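Lactose Operon Repressor (PDB 1JYE) represses transcription of the lactose operon by binding operator DNA, which it releases when an inducer sugar binds. Local coordinates at residues S120-I134 with V143-I156. The protein carries 1 engineered substitution. Sequence-based numbering, arbitrary orientation.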
ATOM      1  N   SER A 120      -2.520 -26.218   7.934  1.00 25.41           N
ATOM      2  CA  SER A 120      -3.759 -26.995   7.952  1.00 25.61           C
ATOM      3  C   SER A 120      -4.882 -26.315   7.175  1.00 23.41           C
ATOM      4  O   SER A 120      -6.026 -26.774   7.181  1.00 23.38           O
ATOM      5  CB  SER A 120      -4.209 -27.242   9.396  1.00 27.41           C
ATOM      6  OG  SER A 120      -4.494 -26.029  10.070  1.00 30.17           O
ATOM      7  N   GLY A 121      -4.543 -25.219   6.507  1.00 21.14           N
ATOM      8  CA  GLY A 121      -5.520 -24.487   5.724  1.00 19.72           C
ATOM      9  C   GLY A 121      -4.798 -23.520   4.811  1.00 18.86           C
ATOM     10  O   GLY A 121      -3.748 -22.991   5.173  1.00 18.52           O
ATOM     11  N   LEU A 122      -5.355 -23.287   3.627  1.00 16.45           N
ATOM     12  CA  LEU A 122      -4.737 -22.388   2.665  1.00 16.45           C
ATOM     13  C   LEU A 122      -5.670 -21.308   2.133  1.00 16.14           C
ATOM     14  O   LEU A 122      -6.817 -21.578   1.790  1.00 15.89           O
ATOM     15  CB  LEU A 122      -4.212 -23.187   1.471  1.00 18.58           C
ATOM     16  CG  LEU A 122      -3.091 -24.191   1.727  1.00 21.14           C
ATOM     17  CD1 LEU A 122      -2.987 -25.155   0.553  1.00 23.11           C
ATOM     18  CD2 LEU A 122      -1.784 -23.447   1.933  1.00 23.59           C
ATOM     19  N   ILE A 123      -5.168 -20.078   2.079  1.00 13.71           N
ATOM     20  CA  ILE A 123      -5.929 -18.977   1.505  1.00 13.48           C
ATOM     21  C   ILE A 123      -5.146 -18.581   0.254  1.00 15.22           C
ATOM     22  O   ILE A 123      -3.967 -18.227   0.333  1.00 16.20           O
ATOM     23  CB  ILE A 123      -6.036 -17.774   2.468  1.00 13.64           C
ATOM     24  CG1 ILE A 123      -6.838 -18.182   3.708  1.00 15.81           C
ATOM     25  CG2 ILE A 123      -6.718 -16.610   1.764  1.00 15.06           C
ATOM     26  CD1 ILE A 123      -6.985 -17.086   4.753  1.00 15.35           C
ATOM     27  N   ILE A 124      -5.792 -18.679  -0.903  1.00 13.66           N
ATOM     28  CA  ILE A 124      -5.151 -18.350  -2.171  1.00 14.60           C
ATOM     29  C   ILE A 124      -5.587 -16.956  -2.621  1.00 14.41           C
ATOM     30  O   ILE A 124      -6.678 -16.773  -3.173  1.00 14.78           O
ATOM     31  CB  ILE A 124      -5.526 -19.381  -3.265  1.00 15.03           C
ATOM     32  CG1 ILE A 124      -5.311 -20.808  -2.743  1.00 17.42           C
ATOM     33  CG2 ILE A 124      -4.680 -19.149  -4.510  1.00 16.15           C
ATOM     34  CD1 ILE A 124      -3.875 -21.136  -2.375  1.00 19.56           C
ATOM     35  N   ASN A 125      -4.723 -15.977  -2.372  1.00 13.94           N
ATOM     36  CA  ASN A 125      -4.984 -14.584  -2.721  1.00 14.82           C
ATOM     37  C   ASN A 125      -4.178 -14.243  -3.974  1.00 16.00           C
ATOM     38  O   ASN A 125      -3.338 -13.344  -3.969  1.00 14.65           O
ATOM     39  CB  ASN A 125      -4.566 -13.696  -1.543  1.00 16.83           C
ATOM     40  CG  ASN A 125      -4.942 -12.247  -1.740  1.00 19.61           C
ATOM     41  OD1 ASN A 125      -6.066 -11.938  -2.135  1.00 21.22           O
ATOM     42  ND2 ASN A 125      -4.006 -11.345  -1.450  1.00 20.56           N
ATOM     43  N   TYR A 126      -4.461 -14.969  -5.053  1.00 16.14           N
ATOM     44  CA  TYR A 126      -3.754 -14.813  -6.319  1.00 16.45           C
ATOM     45  C   TYR A 126      -4.762 -15.012  -7.459  1.00 16.25           C
ATOM     46  O   TYR A 126      -5.578 -15.927  -7.409  1.00 16.83           O
ATOM     47  CB  TYR A 126      -2.655 -15.876  -6.384  1.00 17.58           C
ATOM     48  CG  TYR A 126      -1.742 -15.773  -7.578  1.00 19.05           C
ATOM     49  CD1 TYR A 126      -0.709 -14.837  -7.614  1.00 20.55           C
ATOM     50  CD2 TYR A 126      -1.913 -16.608  -8.679  1.00 20.34           C
ATOM     51  CE1 TYR A 126       0.132 -14.737  -8.720  1.00 21.33           C
ATOM     52  CE2 TYR A 126      -1.081 -16.517  -9.790  1.00 22.70           C
ATOM     53  CZ  TYR A 126      -0.062 -15.580  -9.805  1.00 23.49           C
ATOM     54  OH  TYR A 126       0.760 -15.489 -10.904  1.00 25.63           O
ATOM     55  N   PRO A 127      -4.712 -14.165  -8.503  1.00 15.94           N
ATOM     56  CA  PRO A 127      -5.654 -14.285  -9.626  1.00 15.66           C
ATOM     57  C   PRO A 127      -5.505 -15.558 -10.453  1.00 15.27           C
ATOM     58  O   PRO A 127      -4.448 -15.824 -11.018  1.00 16.64           O
ATOM     59  CB  PRO A 127      -5.379 -13.021 -10.434  1.00 16.03           C
ATOM     60  CG  PRO A 127      -3.909 -12.825 -10.236  1.00 17.39           C
ATOM     61  CD  PRO A 127      -3.733 -13.092  -8.754  1.00 17.01           C
ATOM     62  N   LEU A 128      -6.580 -16.338 -10.533  1.00 14.30           N
ATOM     63  CA  LEU A 128      -6.556 -17.595 -11.278  1.00 15.18           C
ATOM     64  C   LEU A 128      -7.827 -17.787 -12.094  1.00 15.46           C
ATOM     65  O   LEU A 128      -8.922 -17.544 -11.593  1.00 15.74           O
ATOM     66  CB  LEU A 128      -6.418 -18.768 -10.304  1.00 14.42           C
ATOM     67  CG  LEU A 128      -5.103 -18.877  -9.533  1.00 15.61           C
ATOM     68  CD1 LEU A 128      -5.289 -19.763  -8.314  1.00 15.24           C
ATOM     69  CD2 LEU A 128      -4.019 -19.429 -10.456  1.00 16.07           C
ATOM     70  N   ASP A 129      -7.695 -18.223 -13.344  1.00 17.00           N
ATOM     71  CA  ASP A 129      -8.891 -18.449 -14.143  1.00 18.19           C
ATOM     72  C   ASP A 129      -9.520 -19.769 -13.700  1.00 19.73           C
ATOM     73  O   ASP A 129      -8.986 -20.445 -12.820  1.00 19.19           O
ATOM     74  CB  ASP A 129      -8.586 -18.436 -15.654  1.00 19.65           C
ATOM     75  CG  ASP A 129      -7.787 -19.642 -16.127  1.00 22.18           C
ATOM     76  OD1 ASP A 129      -7.563 -20.591 -15.352  1.00 22.51           O
ATOM     77  OD2 ASP A 129      -7.391 -19.636 -17.315  1.00 23.39           O
ATOM     78  N   ASP A 130     -10.653 -20.129 -14.292  1.00 19.47           N
ATOM     79  CA  ASP A 130     -11.358 -21.346 -13.903  1.00 22.54           C
ATOM     80  C   ASP A 130     -10.499 -22.604 -13.829  1.00 22.09           C
ATOM     81  O   ASP A 130     -10.377 -23.217 -12.767  1.00 22.12           O
ATOM     82  CB  ASP A 130     -12.547 -21.580 -14.841  1.00 24.19           C
ATOM     83  CG  ASP A 130     -13.471 -22.683 -14.352  1.00 28.86           C
ATOM     84  OD1 ASP A 130     -13.271 -23.856 -14.736  1.00 31.02           O
ATOM     85  OD2 ASP A 130     -14.397 -22.376 -13.572  1.00 31.27           O
ATOM     86  N   GLN A 131      -9.902 -22.987 -14.952  1.00 22.06           N
ATOM     87  CA  GLN A 131      -9.074 -24.186 -14.997  1.00 23.03           C
ATOM     88  C   GLN A 131      -7.854 -24.151 -14.082  1.00 21.59           C
ATOM     89  O   GLN A 131      -7.525 -25.155 -13.449  1.00 20.89           O
ATOM     90  CB  GLN A 131      -8.645 -24.468 -16.438  1.00 26.50           C
ATOM     91  CG  GLN A 131      -9.662 -25.282 -17.225  1.00 32.47           C
ATOM     92  CD  GLN A 131     -11.080 -24.761 -17.079  1.00 35.19           C
ATOM     93  OE1 GLN A 131     -11.403 -23.663 -17.534  1.00 38.90           O
ATOM     94  NE2 GLN A 131     -11.936 -25.551 -16.439  1.00 36.33           N
ATOM     95  N   ASP A 132      -7.186 -23.004 -14.003  1.00 21.04           N
ATOM     96  CA  ASP A 132      -6.011 -22.892 -13.148  1.00 20.21           C
ATOM     97  C   ASP A 132      -6.373 -22.969 -11.666  1.00 19.56           C
ATOM     98  O   ASP A 132      -5.626 -23.544 -10.871  1.00 17.96           O
ATOM     99  CB  ASP A 132      -5.247 -21.593 -13.434  1.00 21.03           C
ATOM    100  CG  ASP A 132      -4.562 -21.604 -14.791  1.00 23.10           C
ATOM    101  OD1 ASP A 132      -4.350 -22.706 -15.346  1.00 24.04           O
ATOM    102  OD2 ASP A 132      -4.218 -20.514 -15.297  1.00 21.59           O
ATOM    103  N   ALA A 133      -7.512 -22.393 -11.288  1.00 18.16           N
ATOM    104  CA  ALA A 133      -7.934 -22.433  -9.890  1.00 18.11           C
ATOM    105  C   ALA A 133      -8.237 -23.878  -9.502  1.00 18.54           C
ATOM    106  O   ALA A 133      -7.891 -24.328  -8.408  1.00 18.35           O
ATOM    107  CB  ALA A 133      -9.169 -21.553  -9.679  1.00 18.65           C
ATOM    108  N   ILE A 134      -8.887 -24.606 -10.404  1.00 18.87           N
ATOM    109  CA  ILE A 134      -9.207 -26.005 -10.143  1.00 19.54           C
ATOM    110  C   ILE A 134      -7.904 -26.789  -9.992  1.00 19.53           C
ATOM    111  O   ILE A 134      -7.787 -27.662  -9.132  1.00 20.91           O
ATOM    112  CB  ILE A 134     -10.054 -26.601 -11.288  1.00 20.21           C
ATOM    113  CG1 ILE A 134     -11.461 -25.993 -11.250  1.00 20.66           C
ATOM    114  CG2 ILE A 134     -10.120 -28.124 -11.160  1.00 20.57           C
ATOM    115  CD1 ILE A 134     -12.334 -26.374 -12.434  1.00 24.43           C
ATOM    116  N   VAL A 143      -6.110 -30.509   1.801  1.00 33.64           N
ATOM    117  CA  VAL A 143      -6.057 -29.468   2.821  1.00 30.30           C
ATOM    118  C   VAL A 143      -7.062 -28.410   2.363  1.00 26.79           C
ATOM    119  O   VAL A 143      -7.054 -28.016   1.202  1.00 27.20           O
ATOM    120  CB  VAL A 143      -4.652 -28.827   2.902  1.00 29.96           C
ATOM    121  CG1 VAL A 143      -4.674 -27.637   3.843  1.00 30.24           C
ATOM    122  CG2 VAL A 143      -3.636 -29.856   3.374  1.00 31.07           C
ATOM    123  N   PRO A 144      -7.941 -27.940   3.262  1.00 25.06           N
ATOM    124  CA  PRO A 144      -8.913 -26.927   2.836  1.00 24.09           C
ATOM    125  C   PRO A 144      -8.260 -25.711   2.187  1.00 21.50           C
ATOM    126  O   PRO A 144      -7.265 -25.189   2.688  1.00 20.91           O
ATOM    127  CB  PRO A 144      -9.656 -26.590   4.130  1.00 25.45           C
ATOM    128  CG  PRO A 144      -8.643 -26.887   5.196  1.00 27.73           C
ATOM    129  CD  PRO A 144      -8.027 -28.170   4.714  1.00 25.69           C
ATOM    130  N   ALA A 145      -8.821 -25.274   1.062  1.00 20.46           N
ATOM    131  CA  ALA A 145      -8.295 -24.124   0.336  1.00 18.55           C
ATOM    132  C   ALA A 145      -9.408 -23.142  -0.010  1.00 18.73           C
ATOM    133  O   ALA A 145     -10.461 -23.531  -0.519  1.00 18.66           O
ATOM    134  CB  ALA A 145      -7.597 -24.585  -0.937  1.00 20.31           C
ATOM    135  N   LEU A 146      -9.157 -21.864   0.254  1.00 16.71           N
ATOM    136  CA  LEU A 146     -10.129 -20.812  -0.012  1.00 15.06           C
ATOM    137  C   LEU A 146      -9.508 -19.793  -0.967  1.00 14.50           C
ATOM    138  O   LEU A 146      -8.430 -19.266  -0.701  1.00 15.09           O
ATOM    139  CB  LEU A 146     -10.518 -20.142   1.307  1.00 15.35           C
ATOM    140  CG  LEU A 146     -11.585 -19.052   1.291  1.00 15.22           C
ATOM    141  CD1 LEU A 146     -12.936 -19.644   0.872  1.00 15.53           C
ATOM    142  CD2 LEU A 146     -11.688 -18.447   2.680  1.00 16.81           C
ATOM    143  N   PHE A 147     -10.192 -19.520  -2.076  1.00 13.60           N
ATOM    144  CA  PHE A 147      -9.691 -18.585  -3.085  1.00 13.71           C
ATOM    145  C   PHE A 147     -10.339 -17.207  -2.987  1.00 14.00           C
ATOM    146  O   PHE A 147     -11.557 -17.096  -2.844  1.00 13.70           O
ATOM    147  CB  PHE A 147      -9.924 -19.158  -4.489  1.00 13.72           C
ATOM    148  CG  PHE A 147      -9.185 -20.443  -4.756  1.00 14.04           C
ATOM    149  CD1 PHE A 147      -9.592 -21.637  -4.163  1.00 14.08           C
ATOM    150  CD2 PHE A 147      -8.081 -20.458  -5.599  1.00 13.67           C
ATOM    151  CE1 PHE A 147      -8.908 -22.832  -4.413  1.00 14.59           C
ATOM    152  CE2 PHE A 147      -7.386 -21.645  -5.856  1.00 14.76           C
ATOM    153  CZ  PHE A 147      -7.804 -22.836  -5.260  1.00 14.31           C
ATOM    154  N   LEU A 148      -9.522 -16.161  -3.089  1.00 12.95           N
ATOM    155  CA  LEU A 148     -10.024 -14.793  -2.992  1.00 12.66           C
ATOM    156  C   LEU A 148      -9.926 -13.974  -4.282  1.00 13.60           C
ATOM    157  O   LEU A 148     -10.360 -12.820  -4.319  1.00 14.99           O
ATOM    158  CB  LEU A 148      -9.284 -14.052  -1.871  1.00 13.11           C
ATOM    159  CG  LEU A 148      -9.245 -14.742  -0.504  1.00 13.27           C
ATOM    160  CD1 LEU A 148      -8.539 -13.837   0.512  1.00 14.38           C
ATOM    161  CD2 LEU A 148     -10.667 -15.060  -0.046  1.00 14.26           C
ATOM    162  N   ASP A 149      -9.364 -14.554  -5.339  1.00 14.05           N
ATOM    163  CA  ASP A 149      -9.226 -13.828  -6.603  1.00 15.62           C
ATOM    164  C   ASP A 149      -9.520 -14.756  -7.772  1.00 16.15           C
ATOM    165  O   ASP A 149      -8.618 -15.171  -8.504  1.00 15.65           O
ATOM    166  CB  ASP A 149      -7.811 -13.261  -6.740  1.00 16.70           C
ATOM    167  CG  ASP A 149      -7.721 -12.149  -7.774  1.00 19.50           C
ATOM    168  OD1 ASP A 149      -8.686 -11.960  -8.550  1.00 20.42           O
ATOM    169  OD2 ASP A 149      -6.677 -11.465  -7.811  1.00 21.11           O
ATOM    170  N   VAL A 150     -10.797 -15.074  -7.931  1.00 14.88           N
ATOM    171  CA  VAL A 150     -11.261 -15.968  -8.985  1.00 14.80           C
ATOM    172  C   VAL A 150     -12.644 -15.513  -9.435  1.00 15.62           C
ATOM    173  O   VAL A 150     -13.185 -14.532  -8.919  1.00 16.60           O
ATOM    174  CB  VAL A 150     -11.399 -17.415  -8.456  1.00 14.48           C
ATOM    175  CG1 VAL A 150     -10.038 -17.990  -8.133  1.00 15.15           C
ATOM    176  CG2 VAL A 150     -12.285 -17.431  -7.201  1.00 15.38           C
ATOM    177  N   SER A 151     -13.203 -16.223 -10.406  1.00 16.18           N
ATOM    178  CA  SER A 151     -14.550 -15.932 -10.873  1.00 16.86           C
ATOM    179  C   SER A 151     -15.457 -16.642  -9.881  1.00 17.49           C
ATOM    180  O   SER A 151     -15.071 -17.664  -9.317  1.00 17.18           O
ATOM    181  CB  SER A 151     -14.778 -16.522 -12.264  1.00 17.95           C
ATOM    182  OG  SER A 151     -16.161 -16.563 -12.562  1.00 21.33           O
ATOM    183  N   ASP A 152     -16.658 -16.119  -9.663  1.00 19.04           N
ATOM    184  CA  ASP A 152     -17.570 -16.762  -8.728  1.00 20.49           C
ATOM    185  C   ASP A 152     -18.239 -17.987  -9.350  1.00 21.93           C
ATOM    186  O   ASP A 152     -19.030 -18.670  -8.701  1.00 23.06           O
ATOM    187  CB  ASP A 152     -18.621 -15.760  -8.233  1.00 21.05           C
ATOM    188  CG  ASP A 152     -19.308 -15.016  -9.363  1.00 24.04           C
ATOM    189  OD1 ASP A 152     -18.603 -14.441 -10.220  1.00 24.69           O
ATOM    190  OD2 ASP A 152     -20.558 -14.993  -9.382  1.00 25.11           O
ATOM    191  N   GLN A 153     -17.902 -18.267 -10.606  1.00 21.13           N
ATOM    192  CA  GLN A 153     -18.467 -19.413 -11.310  1.00 23.39           C
ATOM    193  C   GLN A 153     -17.596 -20.658 -11.165  1.00 22.89           C
ATOM    194  O   GLN A 153     -18.052 -21.772 -11.418  1.00 23.09           O
ATOM    195  CB  GLN A 153     -18.645 -19.087 -12.796  1.00 25.62           C
ATOM    196  CG  GLN A 153     -19.657 -17.986 -13.075  1.00 30.21           C
ATOM    197  CD  GLN A 153     -21.034 -18.313 -12.528  1.00 33.16           C
ATOM    198  OE1 GLN A 153     -21.581 -19.383 -12.797  1.00 35.53           O
ATOM    199  NE2 GLN A 153     -21.602 -17.390 -11.761  1.00 35.62           N
ATOM    200  N   THR A 154     -16.343 -20.472 -10.761  1.00 21.36           N
ATOM    201  CA  THR A 154     -15.434 -21.602 -10.596  1.00 20.38           C
ATOM    202  C   THR A 154     -15.859 -22.436  -9.388  1.00 20.56           C
ATOM    203  O   THR A 154     -16.054 -21.907  -8.294  1.00 19.57           O
ATOM    204  CB  THR A 154     -13.986 -21.116 -10.418  1.00 20.84           C
ATOM    205  OG1 THR A 154     -13.663 -20.214 -11.484  1.00 22.83           O
ATOM    206  CG2 THR A 154     -13.017 -22.293 -10.450  1.00 19.90           C
ATOM    207  N   PRO A 155     -16.006 -23.759  -9.578  1.00 20.56           N
ATOM    208  CA  PRO A 155     -16.417 -24.711  -8.541  1.00 20.41           C
ATOM    209  C   PRO A 155     -15.406 -25.028  -7.444  1.00 21.63           C
ATOM    210  O   PRO A 155     -14.994 -26.179  -7.278  1.00 21.91           O
ATOM    211  CB  PRO A 155     -16.789 -25.947  -9.351  1.00 21.28           C
ATOM    212  CG  PRO A 155     -15.776 -25.915 -10.444  1.00 21.45           C
ATOM    213  CD  PRO A 155     -15.792 -24.454 -10.861  1.00 21.37           C
ATOM    214  N   ILE A 156     -15.010 -24.000  -6.700  1.00 19.13           N
ATOM    215  CA  ILE A 156     -14.078 -24.152  -5.589  1.00 19.03           C
ATOM    216  C   ILE A 156     -14.593 -23.267  -4.460  1.00 17.12           C
ATOM    217  O   ILE A 156     -15.575 -22.551  -4.644  1.00 17.23           O
ATOM    218  CB  ILE A 156     -12.636 -23.720  -5.987  1.00 19.60           C
ATOM    219  CG1 ILE A 156     -12.650 -22.362  -6.703  1.00 23.47           C
ATOM    220  CG2 ILE A 156     -12.023 -24.762  -6.911  1.00 20.44           C
ATOM    221  CD1 ILE A 156     -12.974 -21.182  -5.827  1.00 26.38           C
TER
HETATM  222  O   HOH W   1      -7.592 -16.889  -5.874  1.00 14.36           O
HETATM  223  O   HOH W   2      -4.620 -11.173  -5.976  1.00 23.10           O
HETATM  224  O   HOH W   3     -11.666 -18.150 -11.871  1.00 18.57           O
HETATM  225  O   HOH W   4     -16.895 -22.217 -14.161  1.00 41.07           O
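Phe147 lies beside Ile124 on the face of the parallel sheet that helix 130-139 covers. Ile124 straddles Phe147 in the parallel ladder: its N donates to Leu146 O (2.7 Å, 169° at the hydrogen) and its O accepts from Leu148 N. Beta-branched isoleucine suits an extended strand and offers CB, CG1 and CG2 as a broad apolar surface to the ring. Its CB meets Phe147 CD2 at 3.6 Å; CG2 lies near CD2 and CE2 of the same ring; and CG1, placed anti to the carbonyl carbon (chi1 -50°), is laid over the ring face in a CH-pi contact, 4.0 Å from the centroid of Phe147. The Leu128 side chain crosses that of Phe147 at about a right angle, and its CD1 meets Phe147 CE2 at the ring's edge, in plane, at 3.7 Å. Ala133, small enough to let the helix come close, sets its methyl among Phe147, Val150 and Thr154. Were Phe147 an alanine, Ile124 CG1 and Leu128 CD1 would probably lose their shared partner, and a gap would be likely to open beneath the helix. Further along, Leu128 N donates to Asp149 O at 3.1 Å, while a water donates to Ile124 O and Tyr126 O and accepts from Asp149 N, joining the two backbones. The carboxylate of Asp149 crosses Pro127, with OD2 3.3 Å from Pro127 CB, while OD1 of Asp149 is hydrogen-bonded to Ser193 OG. On the sheet's other face, Ile123 CG2 meets Leu148 CD1 at 3.5 Å, and helix 293-308 packs on Ile123 and Leu146. Strands 122-125 and 145-147 with helix 130-139 thus form a beta-alpha-beta unit at one margin of a periplasmic-binding-protein-like parallel sheet, strand 63-68 flanking 122-125 on its other side.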